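Local structure of C-type lectin domain family 4 member F (Mus musculus, 6JJJ) at residues 36-41 / 69-74; 57-62 / 144-149. The protein acts through its C-type lectin domain, the part present here, as a Kupffer cell receptor with affinity for galactose and fucose that could take part in endocytosis. All blocks are in the same frame, centred on the assembly; numbering follows the deposited sequence.

Contact 1: 36-41 / 69-74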
loop_
_atom_site.group_PDB
_atom_site.type_symbol
_atom_site.label_atom_id
_atom_site.label_comp_id
_atom_site.label_asym_id
_atom_site.label_seq_id
_atom_site.Cartn_x
_atom_site.Cartn_y
_atom_site.Cartn_z
ATOM N N TYR A 36 -5.985 -1.307 10.832
ATOM C CA TYR A 36 -6.738 -0.231 11.456
ATOM C C TYR A 36 -7.078 0.827 10.419
ATOM O O TYR A 36 -6.267 1.128 9.537
ATOM C CB TYR A 36 -5.947 0.405 12.599
ATOM C CG TYR A 36 -5.618 -0.544 13.723
ATOM C CD1 TYR A 36 -4.576 -1.456 13.610
ATOM C CD2 TYR A 36 -6.345 -0.522 14.903
ATOM C CE1 TYR A 36 -4.275 -2.321 14.645
ATOM C CE2 TYR A 36 -6.049 -1.380 15.939
ATOM C CZ TYR A 36 -5.017 -2.276 15.808
ATOM O OH TYR A 36 -4.731 -3.127 16.850
ATOM N N TYR A 37 -8.285 1.379 10.521
ATOM C CA TYR A 37 -8.746 2.446 9.640
ATOM C C TYR A 37 -9.136 3.656 10.478
ATOM O O TYR A 37 -10.041 3.569 11.314
ATOM C CB TYR A 37 -9.930 1.981 8.789
ATOM C CG TYR A 37 -10.532 3.070 7.934
ATOM C CD1 TYR A 37 -10.044 3.336 6.662
ATOM C CD2 TYR A 37 -11.591 3.835 8.402
ATOM C CE1 TYR A 37 -10.596 4.337 5.879
ATOM C CE2 TYR A 37 -12.148 4.831 7.628
ATOM C CZ TYR A 37 -11.647 5.080 6.369
ATOM O OH TYR A 37 -12.206 6.077 5.601
ATOM N N PHE A 38 -8.468 4.780 10.241
ATOM C CA PHE A 38 -8.771 6.038 10.916
ATOM C C PHE A 38 -9.626 6.884 9.982
ATOM O O PHE A 38 -9.184 7.247 8.887
ATOM C CB PHE A 38 -7.486 6.758 11.321
ATOM C CG PHE A 38 -6.644 5.968 12.282
ATOM C CD1 PHE A 38 -5.802 4.970 11.819
ATOM C CD2 PHE A 38 -6.714 6.200 13.646
ATOM C CE1 PHE A 38 -5.035 4.225 12.697
ATOM C CE2 PHE A 38 -5.945 5.460 14.529
ATOM C CZ PHE A 38 -5.106 4.474 14.056
ATOM N N SER A 39 -10.853 7.175 10.406
ATOM C CA SER A 39 -11.838 7.736 9.496
ATOM C C SER A 39 -11.482 9.175 9.127
ATOM O O SER A 39 -10.773 9.884 9.851
ATOM C CB SER A 39 -13.236 7.684 10.115
ATOM O OG SER A 39 -13.330 8.534 11.244
ATOM N N ARG A 40 -11.978 9.595 7.962
ATOM C CA ARG A 40 -11.843 10.971 7.505
ATOM C C ARG A 40 -13.106 11.791 7.733
ATOM O O ARG A 40 -13.032 13.025 7.753
ATOM C CB ARG A 40 -11.469 10.996 6.016
ATOM C CG ARG A 40 -12.512 10.410 5.078
ATOM C CD ARG A 40 -11.970 10.276 3.653
ATOM N NE ARG A 40 -11.714 8.886 3.279
ATOM C CZ ARG A 40 -12.622 8.078 2.741
ATOM N NH1 ARG A 40 -13.851 8.518 2.508
ATOM N NH2 ARG A 40 -12.302 6.828 2.432
ATOM N N ASP A 41 -14.248 11.135 7.920
ATOM C CA ASP A 41 -15.505 11.778 8.275
ATOM C C ASP A 41 -15.748 11.607 9.773
ATOM O O ASP A 41 -15.027 10.886 10.467
ATOM C CB ASP A 41 -16.651 11.171 7.457
ATOM C CG ASP A 41 -17.903 12.031 7.460
ATOM O OD1 ASP A 41 -17.863 13.166 7.982
ATOM O OD2 ASP A 41 -18.933 11.563 6.932
ATOM N N ALA A 69 -0.929 2.878 22.405
ATOM C CA ALA A 69 0.045 3.863 21.949
ATOM C C ALA A 69 -0.087 4.084 20.449
ATOM O O ALA A 69 -0.168 5.226 19.985
ATOM C CB ALA A 69 1.462 3.411 22.307
ATOM N N PHE A 70 -0.158 2.995 19.680
ATOM C CA PHE A 70 -0.338 3.113 18.239
ATOM C C PHE A 70 -1.512 4.027 17.915
ATOM O O PHE A 70 -1.390 4.957 17.109
ATOM C CB PHE A 70 -0.549 1.730 17.626
ATOM C CG PHE A 70 -0.972 1.770 16.196
ATOM C CD1 PHE A 70 -0.085 2.167 15.212
ATOM C CD2 PHE A 70 -2.261 1.424 15.834
ATOM C CE1 PHE A 70 -0.474 2.210 13.889
ATOM C CE2 PHE A 70 -2.658 1.465 14.513
ATOM C CZ PHE A 70 -1.764 1.857 13.539
ATOM N N LEU A 71 -2.660 3.782 18.546
ATOM C CA LEU A 71 -3.813 4.655 18.362
ATOM C C LEU A 71 -3.460 6.093 18.725
ATOM O O LEU A 71 -3.615 7.011 17.912
ATOM C CB LEU A 71 -4.986 4.163 19.208
ATOM C CG LEU A 71 -5.796 2.956 18.729
ATOM C CD1 LEU A 71 -6.470 3.235 17.390
ATOM C CD2 LEU A 71 -4.931 1.706 18.652
ATOM N N VAL A 72 -2.976 6.303 19.952
ATOM C CA VAL A 72 -2.777 7.655 20.468
ATOM C C VAL A 72 -1.935 8.486 19.508
ATOM O O VAL A 72 -2.289 9.624 19.177
ATOM C CB VAL A 72 -2.150 7.607 21.874
ATOM C CG1 VAL A 72 -1.666 8.985 22.292
ATOM C CG2 VAL A 72 -3.155 7.067 22.884
ATOM N N GLN A 73 -0.802 7.941 19.047
ATOM C CA GLN A 73 0.062 8.745 18.188
ATOM C C GLN A 73 -0.526 8.939 16.794
ATOM O O GLN A 73 -0.129 9.876 16.092
ATOM C CB GLN A 73 1.454 8.124 18.044
ATOM C CG GLN A 73 1.747 6.927 18.920
ATOM C CD GLN A 73 3.231 6.626 19.009
ATOM O OE1 GLN A 73 3.725 5.680 18.394
ATOM N NE2 GLN A 73 3.950 7.431 19.782
ATOM N N THR A 74 -1.445 8.070 16.371
ATOM C CA THR A 74 -2.205 8.301 15.150
ATOM C C THR A 74 -3.431 9.168 15.395
ATOM O O THR A 74 -3.924 9.804 14.456
ATOM C CB THR A 74 -2.644 6.973 14.527
ATOM O OG1 THR A 74 -1.518 6.094 14.422
ATOM C CG2 THR A 74 -3.229 7.206 13.138
#
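The carbonyl oxygen of Phe70 is gripped twice inside helix 65-75: Thr74 OG1 bonds to Phe70 O at 2.9 Å, and Thr74 N adds the helical backbone bond, the two arriving from opposite faces of the carbonyl plane. Threonine suits this place because its hydroxyl is satisfied by its own helix while its methyl serves strand 34-38. Thr74 CG2 sits almost exactly over the middle of the Phe38 ring, 3.3 Å from the centroid and 7° off the normal, a CH-pi contact. Leu71 brings an apolar branch to the same ring, with CD1 3.7 Å from Phe38 CE2, while Phe70 CE2 comes to the edge of the Phe38 ring, near its plane. Because Phe70 holds CG anti to its backbone N (chi1 170°), its ring reaches toward the strand and meets Tyr36 as well. This second meeting is T-shaped: the edge of Phe70 faces the tyrosine ring, with centroids 5.1 Å apart and planes at 60°, and CE2 of Phe70 lies 3.6 Å from CD1 of Tyr36. A tyrosine fits here since its hydroxyl hydrogen-bonds to Glu67 of the same helix while its ring meets Phe70. Phe31 stacks on Phe70, and Arg40 of a neighbouring subunit packs against it. Tyr36, Phe38 and Phe70 thus form an aromatic cluster that fastens a helix of the C-type lectin fold to the antiparallel sheet holding strands 34-38 and 147-151.

Contact 2: 57-62 / 144-149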
loop_
_atom_site.group_PDB
_atom_site.type_symbol
_atom_site.label_atom_id
_atom_site.label_comp_id
_atom_site.label_asym_id
_atom_site.label_seq_id
_atom_site.Cartn_x
_atom_site.Cartn_y
_atom_site.Cartn_z
ATOM N N ALA A 57 -15.268 -5.148 9.765
ATOM C CA ALA A 57 -14.448 -4.774 10.903
ATOM C C ALA A 57 -15.353 -4.366 12.059
ATOM O O ALA A 57 -16.580 -4.310 11.932
ATOM C CB ALA A 57 -13.491 -3.633 10.533
ATOM N N HIS A 58 -14.725 -4.059 13.192
ATOM C CA HIS A 58 -15.407 -3.506 14.353
ATOM C C HIS A 58 -14.568 -2.367 14.913
ATOM O O HIS A 58 -13.378 -2.241 14.614
ATOM C CB HIS A 58 -15.649 -4.572 15.434
ATOM C CG HIS A 58 -16.689 -5.583 15.062
ATOM N ND1 HIS A 58 -16.615 -6.906 15.438
ATOM C CD2 HIS A 58 -17.836 -5.458 14.354
ATOM C CE1 HIS A 58 -17.669 -7.554 14.977
ATOM N NE2 HIS A 58 -18.426 -6.698 14.314
ATOM N N LEU A 59 -15.203 -1.535 15.733
ATOM C CA LEU A 59 -14.499 -0.433 16.375
ATOM C C LEU A 59 -13.361 -0.972 17.234
ATOM O O LEU A 59 -13.562 -1.873 18.054
ATOM C CB LEU A 59 -15.469 0.383 17.222
ATOM C CG LEU A 59 -16.508 1.180 16.430
ATOM C CD1 LEU A 59 -17.616 1.688 17.342
ATOM C CD2 LEU A 59 -15.854 2.337 15.691
ATOM N N ALA A 60 -12.169 -0.410 17.042
ATOM C CA ALA A 60 -10.949 -0.980 17.600
ATOM C C ALA A 60 -11.100 -1.300 19.082
ATOM O O ALA A 60 -11.855 -0.650 19.812
ATOM C CB ALA A 60 -9.781 -0.011 17.395
ATOM N N SER A 61 -10.347 -2.306 19.521
ATOM C CA SER A 61 -10.249 -2.718 20.916
ATOM C C SER A 61 -8.810 -2.537 21.390
ATOM O O SER A 61 -7.945 -2.066 20.647
ATOM C CB SER A 61 -10.694 -4.174 21.086
ATOM O OG SER A 61 -11.912 -4.419 20.404
ATOM N N VAL A 62 -8.544 -2.932 22.634
ATOM C CA VAL A 62 -7.193 -2.902 23.190
ATOM C C VAL A 62 -6.936 -4.217 23.924
ATOM O O VAL A 62 -7.301 -4.373 25.094
ATOM C CB VAL A 62 -6.965 -1.696 24.112
ATOM C CG1 VAL A 62 -6.993 -0.397 23.312
ATOM C CG2 VAL A 62 -8.009 -1.657 25.222
ATOM N N TYR A 144 -18.389 11.918 16.463
ATOM C CA TYR A 144 -16.938 11.926 16.436
ATOM C C TYR A 144 -16.437 11.049 15.296
ATOM O O TYR A 144 -17.186 10.230 14.753
ATOM C CB TYR A 144 -16.346 11.403 17.751
ATOM C CG TYR A 144 -16.517 12.328 18.928
ATOM C CD1 TYR A 144 -15.596 13.335 19.185
ATOM C CD2 TYR A 144 -17.594 12.188 19.791
ATOM C CE1 TYR A 144 -15.749 14.179 20.263
ATOM C CE2 TYR A 144 -17.754 13.029 20.869
ATOM C CZ TYR A 144 -16.829 14.021 21.103
ATOM O OH TYR A 144 -16.991 14.858 22.183
ATOM N N PRO A 145 -15.169 11.191 14.905
ATOM C CA PRO A 145 -14.557 10.175 14.031
ATOM C C PRO A 145 -14.327 8.889 14.810
ATOM O O PRO A 145 -14.678 8.814 15.992
ATOM C CB PRO A 145 -13.246 10.829 13.580
ATOM C CG PRO A 145 -12.931 11.824 14.659
ATOM C CD PRO A 145 -14.252 12.304 15.214
ATOM N N TRP A 146 -13.739 7.876 14.181
ATOM C CA TRP A 146 -13.637 6.567 14.811
ATOM C C TRP A 146 -12.439 5.810 14.254
ATOM O O TRP A 146 -11.727 6.290 13.370
ATOM C CB TRP A 146 -14.911 5.751 14.587
ATOM C CG TRP A 146 -15.121 5.410 13.139
ATOM C CD1 TRP A 146 -14.680 4.295 12.487
ATOM C CD2 TRP A 146 -15.812 6.196 12.163
ATOM N NE1 TRP A 146 -15.061 4.336 11.167
ATOM C CE2 TRP A 146 -15.757 5.494 10.944
ATOM C CE3 TRP A 146 -16.475 7.428 12.202
ATOM C CZ2 TRP A 146 -16.341 5.980 9.776
ATOM C CZ3 TRP A 146 -17.055 7.907 11.043
ATOM C CH2 TRP A 146 -16.983 7.187 9.846
ATOM N N VAL A 147 -12.226 4.607 14.781
ATOM C CA VAL A 147 -11.185 3.705 14.296
ATOM C C VAL A 147 -11.746 2.288 14.255
ATOM O O VAL A 147 -12.281 1.794 15.253
ATOM C CB VAL A 147 -9.922 3.785 15.177
ATOM C CG1 VAL A 147 -10.282 3.568 16.641
ATOM C CG2 VAL A 147 -8.880 2.787 14.708
ATOM N N CYS A 148 -11.609 1.631 13.106
ATOM C CA CYS A 148 -12.004 0.239 12.942
ATOM C C CYS A 148 -10.790 -0.671 13.086
ATOM O O CYS A 148 -9.656 -0.264 12.824
ATOM C CB CYS A 148 -12.647 -0.003 11.572
ATOM S SG CYS A 148 -14.006 1.101 11.092
ATOM N N LYS A 149 -11.037 -1.918 13.492
ATOM C CA LYS A 149 -9.987 -2.929 13.569
ATOM C C LYS A 149 -10.420 -4.184 12.823
ATOM O O LYS A 149 -11.585 -4.588 12.884
ATOM C CB LYS A 149 -9.635 -3.289 15.024
ATOM C CG LYS A 149 -8.533 -4.342 15.141
ATOM C CD LYS A 149 -7.797 -4.275 16.473
ATOM C CE LYS A 149 -8.514 -5.054 17.568
ATOM N NZ LYS A 149 -7.704 -5.113 18.821
#
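Trp146 meets Leu59 first: Leu59 CD2 lies 3.7 Å from Trp146 CB, the two side chains running at about a right angle. At the next residue the backbone takes over: Val147 O accepts from Ala60 N at 2.8 Å, with the donor tilted 30° from the carbonyl plane. Val147 CG1 packs on Ala60 CB at 3.7 Å, where a small residue lets the chains come close. Cys148 faces Leu59 as an antiparallel non-hydrogen-bonded pair; its CB touches Ala57 CB at 3.9 Å, and its sulfur forms the disulfide to Cys52. Lys149 and His58 make the hydrogen-bonded pair, Lys149 N giving to His58 O at 2.6 Å and His58 N to Lys149 O at 3.2 Å. The long lysine lays its CB 3.7 Å from Ala60 CA, and a bend at chi3 (85°) brings its amine near Ser61 and into a salt bridge with Glu67, so apolar stem and charged end are both used. Helix 45-54 receives Leu59 and Trp146 as well as the disulfide; strand 34-38 flanks strand 147-151, while Val147 also touches Ile82 of strand 80-85 and Ala60 bonds through its backbone to Gly83.

In the fold
Both contacts are buried and share one antiparallel sheet, in which strands 34-38 and 147-151 are neighbours, yet they use it differently. Contact 2 lies close to the centre of the chain and is made largely of backbone bonds that add strand 58-59 to the sheet's edge. Contact 1 has no hydrogen bond across it and relies on rings and methyls to lay helix 65-75 against a sheet face; it lies farther out, where Phe70 and Gln73 meet a neighbouring subunit, while contact 2 touches another subunit through His58. They join directly: Tyr37 O probably bonds Cys148 N, and Ser39 OG probably bonds Trp146 N. Glu67 answers both the tyrosine hydroxyl of contact 1 and the lysine of contact 2.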